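Local coordinates for protein suppressor of fused homolog (Drosophila melanogaster, PDB 6LPH) that probably binds and sequesters DNA-binding transcription factors, recognising nuclear localization sequences, and is represented here by its N-terminal part crystallised in complex with Fu, at residues H71-I75 / Q126-P132; L104-L108 / W131-L136; V28-Q32 / M57-P61. One frame throughout, in Å; residues are numbered along the deposited sequence.

Contact 1 of 3, residues H71-I75 / Q126-P132; sequences HWHYI and QRPPTWP
W72 and P128 lie opposite each other where strand 71-75 meets segment 126-132, their CA atoms 6.4 Å apart. Two residues further along the strand, Y74 faces P132, with 7.5 Å between the CA atoms. From P128 to P129 the backbone is extended in the manner of polyproline, then it turns through T130 into helix 131-146.

Both aromatic side chains of the strand leave it toward this loop with CG anti to the carbonyl carbon (chi1 -57° in W72, -62° in Y74), and each offers a ring face to proline. The two successive prolines share one face of the W72 indole. P128 CA stands 3.6 Å from the centroid of the six-membered ring, almost exactly on its normal, while P129 CD is 3.4 Å from the centroid of the five-membered ring; both are CH-pi contacts. At the far edge, in the indole plane, Q126 CG meets W72 CH2 at 3.3 Å, and the glutamine amide stands nearly perpendicular to the ring. The polar ends are held from helix 112-120 and just before it: W72 NE1 bonds to E114, while K110 bonds to Q126 OE1 and makes a cation-pi contact with W72.

Y74 combines two interactions. P132 CB sits over the middle of its ring, 3.7 Å from the centroid, in a third CH-pi contact. Its OH donates to P129 O at 2.6 Å, with a C=O...O angle of 131° and the donor tilted out of the carbonyl plane. That bond satisfies the P129 carbonyl and ties the tip of Y74 to the loop.

R127 and T130, on the outer side of this loop, touch the bound peptide. The arrangement is a proline-aromatic CH-pi cluster that fastens the lead-in of helix 131-146 to the central mixed sheet of the SUFU domain.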
ATOM      1  N   HIS A  71      11.461   2.302  -6.424  1.00 13.05           N
ATOM      2  CA  HIS A  71      10.516   1.422  -5.766  1.00 12.11           C
ATOM      3  C   HIS A  71       9.249   1.262  -6.563  1.00 11.70           C
ATOM      4  O   HIS A  71       9.024   1.960  -7.573  1.00 12.56           O
ATOM      5  CB  HIS A  71      10.239   1.910  -4.346  1.00 12.31           C
ATOM      6  CG  HIS A  71       9.514   3.252  -4.264  1.00 11.83           C
ATOM      7  ND1 HIS A  71      10.168   4.448  -4.241  1.00 12.22           N
ATOM      8  CD2 HIS A  71       8.168   3.544  -4.110  1.00 11.12           C
ATOM      9  CE1 HIS A  71       9.275   5.448  -4.117  1.00 10.53           C
ATOM     10  NE2 HIS A  71       8.046   4.898  -4.057  1.00 10.52           N
ATOM     11  N   TRP A  72       8.429   0.314  -6.111  1.00 10.70           N
ATOM     12  CA  TRP A  72       7.107   0.078  -6.647  1.00 10.47           C
ATOM     13  C   TRP A  72       6.084   0.750  -5.758  1.00 10.13           C
ATOM     14  O   TRP A  72       6.170   0.625  -4.535  1.00 11.48           O
ATOM     15  CB  TRP A  72       6.862  -1.411  -6.624  1.00 11.62           C
ATOM     16  CG  TRP A  72       7.880  -2.231  -7.386  1.00 13.38           C
ATOM     17  CD1 TRP A  72       8.775  -3.178  -6.881  1.00 15.85           C
ATOM     18  CD2 TRP A  72       8.104  -2.225  -8.819  1.00 15.32           C
ATOM     19  NE1 TRP A  72       9.519  -3.758  -7.904  1.00 19.69           N
ATOM     20  CE2 TRP A  72       9.168  -3.223  -9.084  1.00 18.83           C
ATOM     21  CE3 TRP A  72       7.563  -1.532  -9.879  1.00 17.23           C
ATOM     22  CZ2 TRP A  72       9.638  -3.464 -10.356  1.00 23.02           C
ATOM     23  CZ3 TRP A  72       8.063  -1.793 -11.169  1.00 19.76           C
ATOM     24  CH2 TRP A  72       9.055  -2.737 -11.392  1.00 22.30           C
ATOM     25  N   HIS A  73       5.111   1.462  -6.338  1.00 10.14           N
ATOM     26  CA  HIS A  73       4.104   2.231  -5.543  1.00 10.35           C
ATOM     27  C   HIS A  73       2.720   1.653  -5.842  1.00 10.27           C
ATOM     28  O   HIS A  73       2.296   1.601  -7.023  1.00 11.42           O
ATOM     29  CB  HIS A  73       4.194   3.687  -5.934  1.00  9.96           C
ATOM     30  CG  HIS A  73       3.337   4.637  -5.117  1.00 10.08           C
ATOM     31  ND1 HIS A  73       3.044   5.884  -5.564  1.00 11.27           N
ATOM     32  CD2 HIS A  73       2.729   4.518  -3.867  1.00 11.32           C
ATOM     33  CE1 HIS A  73       2.292   6.544  -4.652  1.00 11.03           C
ATOM     34  NE2 HIS A  73       2.109   5.729  -3.599  1.00 11.93           N
ATOM     35  N   TYR A  74       2.055   1.150  -4.803  1.00  9.82           N
ATOM     36  CA  TYR A  74       0.747   0.513  -4.943  1.00  9.12           C
ATOM     37  C   TYR A  74      -0.343   1.425  -4.395  1.00  9.69           C
ATOM     38  O   TYR A  74      -0.146   2.010  -3.335  1.00 10.51           O
ATOM     39  CB  TYR A  74       0.725  -0.769  -4.120  1.00  8.72           C
ATOM     40  CG  TYR A  74       1.778  -1.745  -4.629  1.00  9.09           C
ATOM     41  CD1 TYR A  74       3.108  -1.635  -4.230  1.00  9.35           C
ATOM     42  CD2 TYR A  74       1.439  -2.720  -5.556  1.00  9.47           C
ATOM     43  CE1 TYR A  74       4.089  -2.567  -4.702  1.00 11.07           C
ATOM     44  CE2 TYR A  74       2.408  -3.666  -6.022  1.00 11.60           C
ATOM     45  CZ  TYR A  74       3.735  -3.540  -5.598  1.00 11.31           C
ATOM     46  OH  TYR A  74       4.710  -4.402  -6.065  1.00 14.01           O
ATOM     47  N   ILE A  75      -1.472   1.537  -5.107  1.00  9.22           N
ATOM     48  CA  ILE A  75      -2.623   2.398  -4.629  1.00  9.11           C
ATOM     49  C   ILE A  75      -3.939   1.634  -4.767  1.00  9.56           C
ATOM     50  O   ILE A  75      -4.236   1.122  -5.851  1.00  9.67           O
ATOM     51  CB  ILE A  75      -2.705   3.764  -5.340  1.00 10.08           C
ATOM     52  CG1 ILE A  75      -1.376   4.512  -5.246  1.00 10.22           C
ATOM     53  CG2 ILE A  75      -3.836   4.639  -4.713  1.00  9.97           C
ATOM     54  CD1 ILE A  75      -0.521   4.367  -6.478  1.00 11.07           C
ATOM     55  N   GLN A 126      10.213  -4.568 -16.801  1.00 29.53           N
ATOM     56  CA  GLN A 126      10.054  -5.403 -15.597  1.00 29.94           C
ATOM     57  C   GLN A 126       8.672  -5.235 -14.901  1.00 25.82           C
ATOM     58  O   GLN A 126       8.189  -4.132 -14.698  1.00 28.36           O
ATOM     59  CB  GLN A 126      11.235  -5.167 -14.629  1.00 28.84           C
ATOM     60  CG  GLN A 126      11.061  -4.020 -13.637  1.00 39.11           C
ATOM     61  CD  GLN A 126      12.148  -2.941 -13.685  1.00 37.14           C
ATOM     62  OE1 GLN A 126      12.176  -2.001 -12.842  1.00 32.48           O
ATOM     63  NE2 GLN A 126      13.044  -3.049 -14.680  1.00 52.46           N
ATOM     64  N   ARG A 127       8.026  -6.342 -14.574  1.00 22.87           N
ATOM     65  CA  ARG A 127       6.699  -6.337 -13.937  1.00 23.90           C
ATOM     66  C   ARG A 127       6.837  -6.095 -12.414  1.00 21.85           C
ATOM     67  O   ARG A 127       7.704  -6.669 -11.790  1.00 23.45           O
ATOM     68  CB  ARG A 127       6.032  -7.684 -14.237  1.00 28.68           C
ATOM     69  CG  ARG A 127       4.548  -7.800 -13.904  1.00 34.68           C
ATOM     70  CD  ARG A 127       3.852  -8.516 -15.053  1.00 48.31           C
ATOM     71  NE  ARG A 127       4.270  -7.891 -16.309  1.00 46.79           N
ATOM     72  CZ  ARG A 127       4.088  -8.400 -17.517  1.00 64.72           C
ATOM     73  NH1 ARG A 127       3.484  -9.576 -17.674  1.00 87.19           N
ATOM     74  NH2 ARG A 127       4.523  -7.724 -18.573  1.00 81.48           N
ATOM     75  N   PRO A 128       6.002  -5.229 -11.813  1.00 17.77           N
ATOM     76  CA  PRO A 128       6.054  -5.089 -10.353  1.00 17.67           C
ATOM     77  C   PRO A 128       5.607  -6.391  -9.692  1.00 17.88           C
ATOM     78  O   PRO A 128       4.780  -7.104 -10.275  1.00 19.18           O
ATOM     79  CB  PRO A 128       4.986  -4.021 -10.049  1.00 18.35           C
ATOM     80  CG  PRO A 128       4.700  -3.351 -11.369  1.00 20.89           C
ATOM     81  CD  PRO A 128       4.956  -4.384 -12.418  1.00 21.90           C
ATOM     82  N   PRO A 129       6.121  -6.699  -8.486  1.00 15.20           N
ATOM     83  CA  PRO A 129       5.560  -7.821  -7.725  1.00 15.49           C
ATOM     84  C   PRO A 129       4.088  -7.569  -7.437  1.00 15.19           C
ATOM     85  O   PRO A 129       3.673  -6.405  -7.281  1.00 14.76           O
ATOM     86  CB  PRO A 129       6.351  -7.800  -6.422  1.00 16.12           C
ATOM     87  CG  PRO A 129       7.548  -6.963  -6.665  1.00 16.48           C
ATOM     88  CD  PRO A 129       7.155  -5.979  -7.723  1.00 14.81           C
ATOM     89  N   THR A 130       3.289  -8.633  -7.417  1.00 14.67           N
ATOM     90  CA  THR A 130       1.856  -8.471  -7.223  1.00 13.33           C
ATOM     91  C   THR A 130       1.446  -8.914  -5.836  1.00 14.12           C
ATOM     92  O   THR A 130       0.321  -8.688  -5.416  1.00 15.13           O
ATOM     93  CB  THR A 130       1.012  -9.217  -8.288  1.00 14.43           C
ATOM     94  OG1 THR A 130       1.412 -10.598  -8.334  1.00 16.22           O
ATOM     95  CG2 THR A 130       1.180  -8.606  -9.686  1.00 14.92           C
ATOM     96  N   TRP A 131       2.363  -9.516  -5.095  1.00 14.73           N
ATOM     97  CA  TRP A 131       2.033  -9.921  -3.719  1.00 15.48           C
ATOM     98  C   TRP A 131       1.484  -8.798  -2.832  1.00 15.08           C
ATOM     99  O   TRP A 131       0.649  -9.078  -1.972  1.00 15.96           O
ATOM    100  CB  TRP A 131       3.162 -10.742  -3.056  1.00 14.37           C
ATOM    101  CG  TRP A 131       4.394  -9.918  -2.710  1.00 14.55           C
ATOM    102  CD1 TRP A 131       5.597  -9.855  -3.403  1.00 14.09           C
ATOM    103  CD2 TRP A 131       4.561  -8.992  -1.565  1.00 14.59           C
ATOM    104  NE1 TRP A 131       6.469  -8.993  -2.786  1.00 14.86           N
ATOM    105  CE2 TRP A 131       5.911  -8.438  -1.681  1.00 14.50           C
ATOM    106  CE3 TRP A 131       3.747  -8.579  -0.503  1.00 14.70           C
ATOM    107  CZ2 TRP A 131       6.423  -7.531  -0.749  1.00 14.56           C
ATOM    108  CZ3 TRP A 131       4.272  -7.664   0.429  1.00 14.40           C
ATOM    109  CH2 TRP A 131       5.564  -7.137   0.295  1.00 14.63           C
ATOM    110  N   PRO A 132       1.906  -7.519  -3.032  1.00 14.07           N
ATOM    111  CA  PRO A 132       1.335  -6.471  -2.167  1.00 14.26           C
ATOM    112  C   PRO A 132      -0.173  -6.268  -2.343  1.00 16.08           C
ATOM    113  O   PRO A 132      -0.828  -5.756  -1.434  1.00 16.81           O
ATOM    114  CB  PRO A 132       2.152  -5.216  -2.554  1.00 12.38           C
ATOM    115  CG  PRO A 132       3.500  -5.834  -2.942  1.00 13.76           C
ATOM    116  CD  PRO A 132       3.029  -6.966  -3.811  1.00 13.84           C
TER

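Contact 2 of 3, residues L104-L108 / W131-L136; sequences LTFRL and WPANLL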
ATOM      1  N   LEU A 104      -5.516   2.809   0.705  1.00 12.09           N
ATOM      2  CA  LEU A 104      -4.221   2.324   1.113  1.00 10.55           C
ATOM      3  C   LEU A 104      -3.166   2.544   0.024  1.00 10.84           C
ATOM      4  O   LEU A 104      -3.449   2.340  -1.177  1.00 11.21           O
ATOM      5  CB  LEU A 104      -4.298   0.820   1.365  1.00 10.66           C
ATOM      6  CG  LEU A 104      -5.242   0.424   2.524  1.00 11.80           C
ATOM      7  CD1 LEU A 104      -5.433  -1.086   2.569  1.00 13.74           C
ATOM      8  CD2 LEU A 104      -4.704   0.940   3.863  1.00 16.99           C
ATOM      9  N   THR A 105      -1.965   2.958   0.438  1.00 10.48           N
ATOM     10  CA  THR A 105      -0.809   2.914  -0.453  1.00 10.62           C
ATOM     11  C   THR A 105       0.351   2.103   0.161  1.00 11.49           C
ATOM     12  O   THR A 105       0.363   1.822   1.373  1.00 12.32           O
ATOM     13  CB  THR A 105      -0.326   4.303  -0.919  1.00 11.46           C
ATOM     14  OG1 THR A 105       0.440   4.918   0.113  1.00 13.17           O
ATOM     15  CG2 THR A 105      -1.531   5.249  -1.286  1.00 11.01           C
ATOM     16  N   PHE A 106       1.313   1.721  -0.672  1.00 10.40           N
ATOM     17  CA  PHE A 106       2.453   0.957  -0.160  1.00 11.24           C
ATOM     18  C   PHE A 106       3.635   1.236  -1.091  1.00 10.42           C
ATOM     19  O   PHE A 106       3.450   1.371  -2.307  1.00 10.33           O
ATOM     20  CB  PHE A 106       2.076  -0.516  -0.117  1.00 11.01           C
ATOM     21  CG  PHE A 106       3.178  -1.453   0.380  1.00 10.35           C
ATOM     22  CD1 PHE A 106       3.743  -1.300   1.662  1.00 10.86           C
ATOM     23  CD2 PHE A 106       3.589  -2.524  -0.403  1.00 10.58           C
ATOM     24  CE1 PHE A 106       4.708  -2.175   2.149  1.00 11.52           C
ATOM     25  CE2 PHE A 106       4.560  -3.443   0.087  1.00 11.51           C
ATOM     26  CZ  PHE A 106       5.129  -3.250   1.352  1.00 10.98           C
ATOM     27  N   ARG A 107       4.814   1.431  -0.508  1.00 10.61           N
ATOM     28  CA  ARG A 107       6.033   1.660  -1.308  1.00 10.63           C
ATOM     29  C   ARG A 107       7.008   0.531  -1.059  1.00 11.11           C
ATOM     30  O   ARG A 107       7.455   0.289   0.081  1.00 12.31           O
ATOM     31  CB  ARG A 107       6.665   2.999  -1.006  1.00 10.56           C
ATOM     32  CG  ARG A 107       5.725   4.174  -1.401  1.00 11.12           C
ATOM     33  CD  ARG A 107       6.360   5.515  -1.124  1.00 10.74           C
ATOM     34  NE  ARG A 107       5.402   6.605  -1.366  1.00 11.22           N
ATOM     35  CZ  ARG A 107       5.172   7.152  -2.565  1.00 12.03           C
ATOM     36  NH1 ARG A 107       5.872   6.737  -3.651  1.00 11.10           N
ATOM     37  NH2 ARG A 107       4.286   8.151  -2.689  1.00 11.85           N
ATOM     38  N   LEU A 108       7.344  -0.164  -2.122  1.00 11.16           N
ATOM     39  CA  LEU A 108       8.153  -1.384  -1.963  1.00 11.28           C
ATOM     40  C   LEU A 108       9.510  -1.293  -2.691  1.00 11.96           C
ATOM     41  O   LEU A 108       9.559  -1.167  -3.917  1.00 11.36           O
ATOM     42  CB  LEU A 108       7.343  -2.585  -2.418  1.00 11.32           C
ATOM     43  CG  LEU A 108       8.135  -3.915  -2.522  1.00 13.61           C
ATOM     44  CD1 LEU A 108       8.606  -4.377  -1.153  1.00 12.98           C
ATOM     45  CD2 LEU A 108       7.268  -4.984  -3.199  1.00 13.33           C
ATOM     46  N   TRP A 131       2.363  -9.516  -5.095  1.00 14.73           N
ATOM     47  CA  TRP A 131       2.033  -9.921  -3.719  1.00 15.48           C
ATOM     48  C   TRP A 131       1.484  -8.798  -2.832  1.00 15.08           C
ATOM     49  O   TRP A 131       0.649  -9.078  -1.972  1.00 15.96           O
ATOM     50  CB  TRP A 131       3.162 -10.742  -3.056  1.00 14.37           C
ATOM     51  CG  TRP A 131       4.394  -9.918  -2.710  1.00 14.55           C
ATOM     52  CD1 TRP A 131       5.597  -9.855  -3.403  1.00 14.09           C
ATOM     53  CD2 TRP A 131       4.561  -8.992  -1.565  1.00 14.59           C
ATOM     54  NE1 TRP A 131       6.469  -8.993  -2.786  1.00 14.86           N
ATOM     55  CE2 TRP A 131       5.911  -8.438  -1.681  1.00 14.50           C
ATOM     56  CE3 TRP A 131       3.747  -8.579  -0.503  1.00 14.70           C
ATOM     57  CZ2 TRP A 131       6.423  -7.531  -0.749  1.00 14.56           C
ATOM     58  CZ3 TRP A 131       4.272  -7.664   0.429  1.00 14.40           C
ATOM     59  CH2 TRP A 131       5.564  -7.137   0.295  1.00 14.63           C
ATOM     60  N   PRO A 132       1.906  -7.519  -3.032  1.00 14.07           N
ATOM     61  CA  PRO A 132       1.335  -6.471  -2.167  1.00 14.26           C
ATOM     62  C   PRO A 132      -0.173  -6.268  -2.343  1.00 16.08           C
ATOM     63  O   PRO A 132      -0.828  -5.756  -1.434  1.00 16.81           O
ATOM     64  CB  PRO A 132       2.152  -5.216  -2.554  1.00 12.38           C
ATOM     65  CG  PRO A 132       3.500  -5.834  -2.942  1.00 13.76           C
ATOM     66  CD  PRO A 132       3.029  -6.966  -3.811  1.00 13.84           C
ATOM     67  N   ALA A 133      -0.719  -6.680  -3.486  1.00 16.30           N
ATOM     68  CA  ALA A 133      -2.165  -6.634  -3.705  1.00 17.98           C
ATOM     69  C   ALA A 133      -2.955  -7.483  -2.702  1.00 18.21           C
ATOM     70  O   ALA A 133      -3.972  -7.007  -2.206  1.00 17.68           O
ATOM     71  CB  ALA A 133      -2.522  -7.015  -5.150  1.00 18.56           C
ATOM     72  N   ASN A 134      -2.501  -8.719  -2.433  1.00 19.43           N
ATOM     73  CA  ASN A 134      -3.024  -9.560  -1.334  1.00 20.92           C
ATOM     74  C   ASN A 134      -2.952  -8.877  -0.001  1.00 16.44           C
ATOM     75  O   ASN A 134      -3.871  -8.999   0.792  1.00 16.49           O
ATOM     76  CB  ASN A 134      -2.187 -10.828  -1.129  1.00 26.61           C
ATOM     77  CG  ASN A 134      -2.373 -11.844  -2.213  1.00 32.27           C
ATOM     78  OD1 ASN A 134      -1.482 -12.665  -2.433  1.00 38.69           O
ATOM     79  ND2 ASN A 134      -3.514 -11.815  -2.891  1.00 31.91           N
ATOM     80  N   LEU A 135      -1.820  -8.224   0.276  1.00 14.52           N
ATOM     81  CA  LEU A 135      -1.616  -7.556   1.534  1.00 13.36           C
ATOM     82  C   LEU A 135      -2.673  -6.439   1.686  1.00 12.96           C
ATOM     83  O   LEU A 135      -3.351  -6.361   2.736  1.00 12.10           O
ATOM     84  CB  LEU A 135      -0.191  -6.973   1.614  1.00 12.90           C
ATOM     85  CG  LEU A 135       0.052  -6.078   2.849  1.00 13.09           C
ATOM     86  CD1 LEU A 135      -0.027  -6.868   4.144  1.00 15.32           C
ATOM     87  CD2 LEU A 135       1.381  -5.319   2.738  1.00 15.50           C
ATOM     88  N   LEU A 136      -2.833  -5.607   0.645  1.00 10.72           N
ATOM     89  CA  LEU A 136      -3.819  -4.536   0.714  1.00 11.99           C
ATOM     90  C   LEU A 136      -5.248  -5.064   0.780  1.00 11.89           C
ATOM     91  O   LEU A 136      -6.045  -4.492   1.503  1.00 12.22           O
ATOM     92  CB  LEU A 136      -3.685  -3.529  -0.454  1.00 12.88           C
ATOM     93  CG  LEU A 136      -2.290  -2.886  -0.617  1.00 13.71           C
ATOM     94  CD1 LEU A 136      -2.258  -1.855  -1.729  1.00 13.92           C
ATOM     95  CD2 LEU A 136      -1.843  -2.270   0.701  1.00 14.77           C
TER
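W131 and L108 come at each other from opposite directions, and W131 CZ2 ends 3.6 Å from L108 CD2. The outer corner of the same indole also reaches F106, with W131 CH2 3.8 Å from F106 CE2. The phenyl ring and the six-membered ring of the indole have centroids 6.0 Å apart and planes inclined at 67°, an oblique meeting. P132 fills the angle between the two strand residues: its CB lies 3.7 Å from F106 CD2, and its CG packs on L108 CD2. One turn on, L135 CD2 lies more loosely over a face of F106, and L136 CD2 meets L104 CB at 4.0 Å.

The position of the indole follows from W131 itself. CG lies between the backbone N and the carbonyl carbon (chi1 71°), which folds the ring back beside its own chain, and P132 CG then supports one face from 3.5 Å above the plane. Were W131 cut back to alanine, L108 and the outer end of F106 would probably lose part of their cover, and P132 the ring it backs.

L136 N bonds to P132 O at 2.9 Å, setting P132 and L136 one turn apart on the side of the helix that faces the sheet. Behind the strand, T105 and R107 point the other way; both bond to D178, R107 by a salt bridge. I196 of strand 189-199 flanks L104 and F106, and I55 of strand 54-60 touches L136.

W131 also packs against a polar side chain of the bound peptide. Strand and helix run roughly antiparallel, at 145°, and the axes of the two short segments approach to 9.7 Å: the layered alpha/beta packing of a helix on the apolar face of a sheet.

Contact 3 of 3, residues V28-Q32 / M57-P61; sequences VYPNQ and MYNYP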
ATOM      1  N   VAL A  28       0.205  13.161 -10.683  1.00 14.95           N
ATOM      2  CA  VAL A  28       1.383  12.758  -9.952  1.00 16.57           C
ATOM      3  C   VAL A  28       2.278  11.902 -10.874  1.00 14.85           C
ATOM      4  O   VAL A  28       3.502  11.959 -10.807  1.00 14.66           O
ATOM      5  CB  VAL A  28       0.976  12.006  -8.652  1.00 16.46           C
ATOM      6  CG1 VAL A  28       2.178  11.315  -7.982  1.00 16.91           C
ATOM      7  CG2 VAL A  28       0.356  12.973  -7.666  1.00 22.08           C
ATOM      8  N   TYR A  29       1.662  11.138 -11.762  1.00 14.98           N
ATOM      9  CA  TYR A  29       2.410  10.246 -12.658  1.00 13.57           C
ATOM     10  C   TYR A  29       2.023  10.537 -14.098  1.00 16.68           C
ATOM     11  O   TYR A  29       1.430   9.671 -14.756  1.00 18.17           O
ATOM     12  CB  TYR A  29       2.074   8.781 -12.341  1.00 13.99           C
ATOM     13  CG  TYR A  29       2.757   8.206 -11.101  1.00 14.90           C
ATOM     14  CD1 TYR A  29       2.020   7.959  -9.918  1.00 13.43           C
ATOM     15  CD2 TYR A  29       4.112   7.880 -11.118  1.00 15.93           C
ATOM     16  CE1 TYR A  29       2.637   7.431  -8.803  1.00 14.18           C
ATOM     17  CE2 TYR A  29       4.746   7.357 -10.002  1.00 15.47           C
ATOM     18  CZ  TYR A  29       3.998   7.130  -8.847  1.00 16.11           C
ATOM     19  OH  TYR A  29       4.598   6.605  -7.724  1.00 16.72           O
ATOM     20  N   PRO A  30       2.334  11.755 -14.601  1.00 16.16           N
ATOM     21  CA  PRO A  30       1.930  12.110 -15.974  1.00 17.88           C
ATOM     22  C   PRO A  30       2.564  11.196 -17.031  1.00 19.13           C
ATOM     23  O   PRO A  30       1.970  10.961 -18.089  1.00 20.41           O
ATOM     24  CB  PRO A  30       2.441  13.548 -16.137  1.00 17.79           C
ATOM     25  CG  PRO A  30       3.501  13.718 -15.089  1.00 16.07           C
ATOM     26  CD  PRO A  30       3.091  12.839 -13.946  1.00 17.17           C
ATOM     27  N   ASN A  31       3.730  10.638 -16.732  1.00 18.02           N
ATOM     28  CA  ASN A  31       4.399   9.742 -17.702  1.00 18.96           C
ATOM     29  C   ASN A  31       4.091   8.258 -17.568  1.00 18.77           C
ATOM     30  O   ASN A  31       4.704   7.428 -18.245  1.00 20.78           O
ATOM     31  CB  ASN A  31       5.896  10.012 -17.713  1.00 19.49           C
ATOM     32  CG  ASN A  31       6.191  11.463 -17.950  1.00 20.99           C
ATOM     33  OD1 ASN A  31       5.697  12.039 -18.913  1.00 24.03           O
ATOM     34  ND2 ASN A  31       6.936  12.080 -17.051  1.00 21.00           N
ATOM     35  N   GLN A  32       3.133   7.935 -16.701  1.00 19.53           N
ATOM     36  CA  GLN A  32       2.562   6.594 -16.613  1.00 17.11           C
ATOM     37  C   GLN A  32       1.039   6.659 -16.707  1.00 18.74           C
ATOM     38  O   GLN A  32       0.338   6.397 -15.715  1.00 19.50           O
ATOM     39  CB  GLN A  32       3.023   5.882 -15.319  1.00 17.70           C
ATOM     40  CG  GLN A  32       4.486   5.485 -15.362  1.00 19.47           C
ATOM     41  CD  GLN A  32       4.999   4.874 -14.068  1.00 16.87           C
ATOM     42  OE1 GLN A  32       4.688   3.739 -13.763  1.00 18.32           O
ATOM     43  NE2 GLN A  32       5.799   5.633 -13.309  1.00 16.81           N
ATOM     44  N   MET A  57      -0.428  -0.097  -9.869  1.00 10.00           N
ATOM     45  CA  MET A  57       0.996  -0.310  -9.536  1.00 11.30           C
ATOM     46  C   MET A  57       1.829   0.622 -10.391  1.00 13.41           C
ATOM     47  O   MET A  57       1.677   0.622 -11.620  1.00 16.33           O
ATOM     48  CB  MET A  57       1.369  -1.771  -9.819  1.00 12.19           C
ATOM     49  CG  MET A  57       0.407  -2.765  -9.158  1.00 13.07           C
ATOM     50  SD  MET A  57       1.053  -4.468  -9.257  1.00 17.06           S
ATOM     51  CE  MET A  57       0.659  -4.831 -10.963  1.00 18.21           C
ATOM     52  N   TYR A  58       2.676   1.443  -9.762  1.00 12.57           N
ATOM     53  CA  TYR A  58       3.520   2.361 -10.512  1.00 13.51           C
ATOM     54  C   TYR A  58       4.987   2.105 -10.197  1.00 13.28           C
ATOM     55  O   TYR A  58       5.314   1.639  -9.115  1.00 11.86           O
ATOM     56  CB  TYR A  58       3.198   3.818 -10.125  1.00 12.99           C
ATOM     57  CG  TYR A  58       1.879   4.337 -10.632  1.00 13.23           C
ATOM     58  CD1 TYR A  58       0.709   4.254  -9.842  1.00 15.17           C
ATOM     59  CD2 TYR A  58       1.786   4.913 -11.901  1.00 13.91           C
ATOM     60  CE1 TYR A  58      -0.511   4.727 -10.311  1.00 14.54           C
ATOM     61  CE2 TYR A  58       0.574   5.428 -12.369  1.00 14.00           C
ATOM     62  CZ  TYR A  58      -0.563   5.337 -11.581  1.00 15.68           C
ATOM     63  OH  TYR A  58      -1.756   5.821 -12.073  1.00 16.55           O
ATOM     64  N   ASN A  59       5.854   2.431 -11.152  1.00 14.12           N
ATOM     65  CA  ASN A  59       7.284   2.508 -10.893  1.00 14.73           C
ATOM     66  C   ASN A  59       7.631   3.908 -10.479  1.00 14.67           C
ATOM     67  O   ASN A  59       7.217   4.869 -11.143  1.00 19.57           O
ATOM     68  CB  ASN A  59       8.098   2.186 -12.158  1.00 17.16           C
ATOM     69  CG  ASN A  59       9.598   2.200 -11.892  1.00 19.14           C
ATOM     70  OD1 ASN A  59      10.094   1.366 -11.158  1.00 27.26           O
ATOM     71  ND2 ASN A  59      10.313   3.153 -12.469  1.00 20.46           N
ATOM     72  N   TYR A  60       8.393   4.039  -9.399  1.00 12.59           N
ATOM     73  CA  TYR A  60       8.938   5.346  -9.031  1.00 14.70           C
ATOM     74  C   TYR A  60      10.472   5.294  -9.120  1.00 14.72           C
ATOM     75  O   TYR A  60      11.097   4.571  -8.346  1.00 13.99           O
ATOM     76  CB  TYR A  60       8.484   5.807  -7.626  1.00 14.02           C
ATOM     77  CG  TYR A  60       8.878   7.254  -7.416  1.00 15.15           C
ATOM     78  CD1 TYR A  60      10.016   7.593  -6.676  1.00 12.42           C
ATOM     79  CD2 TYR A  60       8.130   8.300  -8.024  1.00 16.09           C
ATOM     80  CE1 TYR A  60      10.405   8.952  -6.539  1.00 15.44           C
ATOM     81  CE2 TYR A  60       8.517   9.633  -7.897  1.00 17.09           C
ATOM     82  CZ  TYR A  60       9.649   9.955  -7.159  1.00 16.36           C
ATOM     83  OH  TYR A  60      10.028  11.287  -7.030  1.00 20.49           O
ATOM     84  N   PRO A  61      11.083   6.063 -10.057  1.00 14.25           N
ATOM     85  CA  PRO A  61      12.532   5.984 -10.246  1.00 13.29           C
ATOM     86  C   PRO A  61      13.365   6.400  -9.032  1.00 14.86           C
ATOM     87  O   PRO A  61      14.522   5.968  -8.906  1.00 16.15           O
ATOM     88  CB  PRO A  61      12.788   6.958 -11.436  1.00 14.06           C
ATOM     89  CG  PRO A  61      11.487   7.009 -12.175  1.00 14.58           C
ATOM     90  CD  PRO A  61      10.451   6.951 -11.061  1.00 14.21           C
TER
HETATM   91  O   HOH W   1      -1.513   7.450 -14.108  1.00 23.80           O
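Q32 NE2 donates to N59 O at 2.7 Å, with the acceptor in the plane of the glutamine amide and an N-H...O angle of 163°. The other end of that amide completes the pair: Q32 OE1 accepts from N59 N at 3.1 Å, which arrives in its carbonyl plane on a lone pair. A side chain thus satisfies both backbone groups of one strand residue, and the two bonds fix the rotation of the amide. Q32 gets there with an extended chain (chi2 176°).

Next to it, Y29 and Y58 form an offset stack, centroids 4.1 Å apart and planes only 5° from parallel. The shift brings Y58 CB over the Y29 ring as well. Q32 O lies at the edge of the Y58 ring, in its plane, 3.5 Å from CE2; a water joins the two residues, donating to Q32 O at 2.7 Å and bonding to Y58 OH at 2.6 Å. A type I turn from Y29 to Q32, closed by Q32 N to Y29 O, puts tyrosine and glutamine on the strand together.

The Y29 hydroxyl carries on to H73 ND1, in strand 71-77, which also pairs through its backbone with Y58 and Y60. On the opposite edge of strand 54-60, M57 pairs with L36, so the Q32 amide continues the bonding of strand 36-40 and ties the end of helix 16-28 to the sheet.

How the contacts relate
Contacts 1 and 2 belong together: they share W131 and P132, both use helix 131-146, and strands 71-77 and 97-109 are neighbours joined by backbone bonds, W72 O to L108 N among them. Contact 2 is the deeper, about 6 Å from the chain centre, and relies on apolar packing. Contact 1, partly buried, adds a tyrosine hydroxyl bond to its prolines and aromatics. Contact 3, about 15 Å from the centre, is the most polar, with an amide pair and a bridging water beside its ring stack. It joins contact 1 twice: H73 O meets Y58 N between neighbouring strands, and H73 ND1 meets the Y29 hydroxyl from the loop after helix 16-28.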